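Local coordinates for glucose-permease IIA component (Mycoplasma capricolum, PDB 2GPR), which relays a phosphoryl group from phospho-HPr to the IIB domain of the glucose permease during phosphotransferase-driven sugar uptake, at residues V10-D15 / D148-L153; G16-L21 / E137-G142. One frame throughout, in Å; residues are numbered along the deposited sequence.

Interaction 1. Residues V10-D15 / D148-L153; sequences VLAPCD and DVVAIL
Val10 is bonded to both Ala151 and Val150 where the backbones of 10-11 and 149-151 run antiparallel: its N-H reaches Ala151 O at 2.8 Å (166° at the hydrogen), and its carbonyl, on the same edge, accepts from Val150 N at 3.0 Å, a more bent bond (144°), though the nitrogen stands nearly in line with the C=O. One step further on, Asp148 O takes a weak bond from Ala12 N and a CA-H contact from Leu11 CA (3.3 Å). Side chains add apolar contacts to these bonds. Leu11 CD2 lies against Val149 CG2 at 3.7 Å, the two side chains crossing obliquely; Val149 gets there because CG2 is the methyl beside its backbone N, CG1 being anti to that nitrogen (chi1 169°). Beyond the Val10 carbonyl, the CG2 methyl of Val150 meets Ala12 CB at 4.0 Å. Val10 CG2 sits 4.2 Å from Ala151 CB, and both Val10 and Val150 touch Phe38 of strand 36-42. Asp148 OD2 accepts from the backbone N of Lys145. With Val150 and Ala151 both opposite Val10, this is a classic beta bulge in the antiparallel pairing of strands 8-11 and 149-153, near the two ends of the IIA chain.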
# COMPACT_ATOMS: atom_id res chain seq x y z
N VAL A 10 2.97 10.03 -2.28
CA VAL A 10 2.88 8.70 -1.73
C VAL A 10 4.24 8.07 -1.61
O VAL A 10 4.97 8.16 -2.54
CB VAL A 10 1.67 7.82 -2.19
CG1 VAL A 10 0.51 8.62 -2.77
CG2 VAL A 10 1.99 6.59 -3.00
N LEU A 11 4.62 7.52 -0.43
CA LEU A 11 5.96 6.89 -0.26
C LEU A 11 5.98 5.36 -0.51
O LEU A 11 4.95 4.68 -0.61
CB LEU A 11 6.67 7.19 1.10
CG LEU A 11 6.55 8.60 1.68
CD1 LEU A 11 7.40 8.73 2.93
CD2 LEU A 11 6.92 9.70 0.70
N ALA A 12 7.15 4.80 -0.61
CA ALA A 12 7.23 3.38 -0.72
C ALA A 12 7.25 2.80 0.70
O ALA A 12 8.04 3.24 1.52
CB ALA A 12 8.50 3.04 -1.45
N PRO A 13 6.33 1.85 1.01
CA PRO A 13 6.21 1.20 2.34
C PRO A 13 7.27 0.11 2.64
O PRO A 13 7.47 -0.31 3.78
CB PRO A 13 4.86 0.54 2.33
CG PRO A 13 4.39 0.51 0.89
CD PRO A 13 5.13 1.60 0.17
N CYS A 14 7.94 -0.37 1.60
CA CYS A 14 9.02 -1.30 1.76
C CYS A 14 10.07 -1.09 0.65
O CYS A 14 9.96 -0.23 -0.25
CB CYS A 14 8.56 -2.73 1.80
SG CYS A 14 7.74 -3.15 0.28
N ASP A 15 11.12 -1.85 0.74
CA ASP A 15 12.10 -1.73 -0.28
C ASP A 15 11.63 -2.64 -1.40
O ASP A 15 10.87 -3.55 -1.15
CB ASP A 15 13.52 -2.07 0.26
CG ASP A 15 14.23 -0.95 1.03
OD1 ASP A 15 13.51 0.16 1.22
OD2 ASP A 15 15.39 -1.04 1.40
N ASP A 148 10.61 6.61 -0.16
CA ASP A 148 10.95 7.36 -1.34
C ASP A 148 9.69 7.82 -1.92
O ASP A 148 8.75 7.04 -1.94
CB ASP A 148 11.51 6.38 -2.42
CG ASP A 148 12.97 6.01 -2.38
OD1 ASP A 148 13.55 6.42 -1.32
OD2 ASP A 148 13.53 5.37 -3.24
N VAL A 149 9.68 8.99 -2.51
CA VAL A 149 8.48 9.35 -3.21
C VAL A 149 8.31 8.42 -4.43
O VAL A 149 9.27 8.05 -5.09
CB VAL A 149 8.33 10.82 -3.53
CG1 VAL A 149 7.16 11.00 -4.49
CG2 VAL A 149 8.05 11.57 -2.26
N VAL A 150 7.07 8.03 -4.69
CA VAL A 150 6.71 7.03 -5.69
C VAL A 150 5.47 7.46 -6.53
O VAL A 150 5.15 6.87 -7.55
CB VAL A 150 6.51 5.70 -4.91
CG1 VAL A 150 5.36 4.83 -5.37
CG2 VAL A 150 7.81 4.91 -4.88
N ALA A 151 4.77 8.49 -6.10
CA ALA A 151 3.61 8.97 -6.82
C ALA A 151 3.04 10.20 -6.22
O ALA A 151 3.18 10.50 -5.05
CB ALA A 151 2.51 7.95 -6.95
N ILE A 152 2.42 10.92 -7.08
CA ILE A 152 1.77 12.18 -6.79
C ILE A 152 0.36 12.03 -7.22
O ILE A 152 0.14 11.56 -8.35
CB ILE A 152 2.40 13.31 -7.63
CG1 ILE A 152 3.87 13.47 -7.31
CG2 ILE A 152 1.69 14.64 -7.41
CD1 ILE A 152 4.11 13.98 -5.91
N LEU A 153 -0.54 12.33 -6.28
CA LEU A 153 -2.00 12.38 -6.46
C LEU A 153 -2.25 13.86 -6.33
O LEU A 153 -2.13 14.42 -5.24
CB LEU A 153 -2.82 11.47 -5.47
CG LEU A 153 -4.32 11.35 -5.82
CD1 LEU A 153 -4.61 10.24 -6.84
CD2 LEU A 153 -5.14 11.12 -4.56

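Interaction 2. Residues G16-L21 / E137-G142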
# COMPACT_ATOMS: atom_id res chain seq x y z
N GLY A 16 12.02 -2.35 -2.65
CA GLY A 16 11.62 -3.20 -3.79
C GLY A 16 11.38 -2.41 -5.07
O GLY A 16 11.85 -1.28 -5.23
N THR A 17 10.63 -3.02 -5.99
CA THR A 17 10.35 -2.39 -7.25
C THR A 17 8.90 -2.02 -7.39
O THR A 17 8.02 -2.86 -7.25
CB THR A 17 10.61 -3.41 -8.36
OG1 THR A 17 11.75 -4.15 -8.04
CG2 THR A 17 10.71 -2.75 -9.74
N ILE A 18 8.64 -0.80 -7.77
CA ILE A 18 7.30 -0.44 -8.09
C ILE A 18 7.05 -1.04 -9.47
O ILE A 18 7.92 -0.98 -10.33
CB ILE A 18 7.08 1.07 -8.05
CG1 ILE A 18 7.39 1.59 -6.63
CG2 ILE A 18 5.64 1.42 -8.48
CD1 ILE A 18 6.51 0.95 -5.54
N ILE A 19 5.95 -1.76 -9.61
CA ILE A 19 5.56 -2.38 -10.86
C ILE A 19 4.14 -1.88 -11.06
O ILE A 19 3.63 -1.22 -10.18
CB ILE A 19 5.61 -3.93 -10.74
CG1 ILE A 19 4.53 -4.45 -9.77
CG2 ILE A 19 6.95 -4.39 -10.19
CD1 ILE A 19 4.99 -5.69 -9.03
N THR A 20 3.50 -2.21 -12.19
CA THR A 20 2.14 -1.77 -12.49
C THR A 20 1.12 -2.77 -12.02
O THR A 20 1.49 -3.89 -11.66
CB THR A 20 1.91 -1.44 -13.99
OG1 THR A 20 2.22 -2.56 -14.82
CG2 THR A 20 2.74 -0.23 -14.43
N LEU A 21 -0.14 -2.34 -12.03
CA LEU A 21 -1.22 -3.20 -11.61
C LEU A 21 -1.42 -4.30 -12.65
O LEU A 21 -1.92 -5.41 -12.40
CB LEU A 21 -2.53 -2.45 -11.40
CG LEU A 21 -2.61 -1.65 -10.09
CD1 LEU A 21 -3.99 -1.02 -10.00
CD2 LEU A 21 -2.34 -2.52 -8.85
N GLU A 137 -0.39 12.32 -11.31
CA GLU A 137 0.46 13.07 -12.32
C GLU A 137 1.67 12.12 -12.57
O GLU A 137 1.89 11.64 -13.70
CB GLU A 137 0.85 14.65 -11.99
CG GLU A 137 0.82 15.82 -13.14
CD GLU A 137 1.39 17.32 -12.84
OE1 GLU A 137 2.54 17.39 -12.41
OE2 GLU A 137 0.86 18.40 -13.11
N ILE A 138 2.30 11.64 -11.48
CA ILE A 138 3.47 10.81 -11.65
C ILE A 138 3.61 9.62 -10.72
O ILE A 138 3.52 9.75 -9.51
CB ILE A 138 4.73 11.70 -11.49
CG1 ILE A 138 4.55 13.02 -12.19
CG2 ILE A 138 6.02 11.03 -11.96
CD1 ILE A 138 4.08 14.11 -11.23
N VAL A 139 3.93 8.47 -11.31
CA VAL A 139 4.28 7.33 -10.53
C VAL A 139 5.73 6.96 -10.83
O VAL A 139 6.03 6.51 -11.90
CB VAL A 139 3.43 6.05 -10.70
CG1 VAL A 139 4.08 4.92 -9.86
CG2 VAL A 139 1.98 6.22 -10.26
N LYS A 140 6.61 7.12 -9.87
CA LYS A 140 7.99 6.74 -10.07
C LYS A 140 8.10 5.21 -10.04
O LYS A 140 7.61 4.58 -9.09
CB LYS A 140 8.95 7.46 -9.14
CG LYS A 140 10.31 6.77 -8.96
CD LYS A 140 10.90 6.95 -7.56
CE LYS A 140 11.76 8.21 -7.37
NZ LYS A 140 12.29 8.38 -5.98
N MET A 141 8.66 4.63 -11.14
CA MET A 141 8.78 3.20 -11.33
C MET A 141 10.18 2.69 -11.09
O MET A 141 11.11 3.43 -10.85
CB MET A 141 8.32 2.83 -12.73
CG MET A 141 6.84 3.06 -12.91
SD MET A 141 5.95 1.54 -12.76
CE MET A 141 7.02 0.55 -13.84
N GLY A 142 10.35 1.40 -11.12
CA GLY A 142 11.66 0.89 -10.94
C GLY A 142 11.98 0.58 -9.50
O GLY A 142 11.08 0.41 -8.69
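Ile18 turns CG2 toward Val139 because that methyl stands anti to the backbone N, with CG1 beside the nitrogen (chi1 -61°); Met141 curls back toward segment 16-21 through bends at chi2 (-100°) and chi3, which bring SD near both Ile18 O and Thr20 CG2, and CE near Ile18 O. Ile18 CG2 meets Val139 CG1 at 4.1 Å, the two side chains crossing at about a right angle. The same isoleucine covers the carbonyl of Lys140, whose O lies 3.7 Å from Ile18 CB. It also touches Phe38 and Ile40 of strand 36-42 and Val150, so one side chain joins the sheet, the 137-142 loop and the C-terminal strand.

Between the main chains, Ile18 and Gly142 form an antiparallel hydrogen-bonded pair. Ile18 N gives a bond of 2.9 Å to Gly142 O, tilted 20° from the carbonyl plane; the return bond, from Gly142 N to Ile18 O, is weak at 3.5 Å. Strand 16-19 is an outermost strand of the seven-stranded antiparallel sheet of the IIA domain, with strand 36-42 along one edge, and here the returning chain pairs along its other edge, with Gly16 bonded to Val144 just beyond.

Thr17 CA makes a CA-H...O contact with Gly142 O at 3.2 Å, and Thr17 CG2 lies 3.4 Å from the same oxygen. The hydroxyl of that threonine is turned elsewhere and bonds to Glu143 OE1. Further along, Met141 SD comes to 4.0 Å from Thr20 CG2, the two side chains passing at a slant, while Thr20 OG1 is bonded to Glu23 OE2. Lys140 sends its chain away from strand 16-19 and ends with NZ on the carbonyl oxygen of Val149.

Interactions 1 and 2 have centres about 9 Å apart, on the same side of the chain's centre. Their first segments run on from one another, 10-15 leading straight into 16-21, whereas their partners come back from the far end in reverse order, 137-142 before 148-153. The two returning segments also meet: Val150 O lies 2.8 Å from Lys140 N and Ile152 N 2.9 Å from Ile138 O, both probable hydrogen bonds. Strand 149-153 therefore has strand 8-11 along one edge and the 137-142 segment along the other. Together the contacts fasten the C-terminal tail to the beginning of the IIA domain, beside an outer strand of its main sheet.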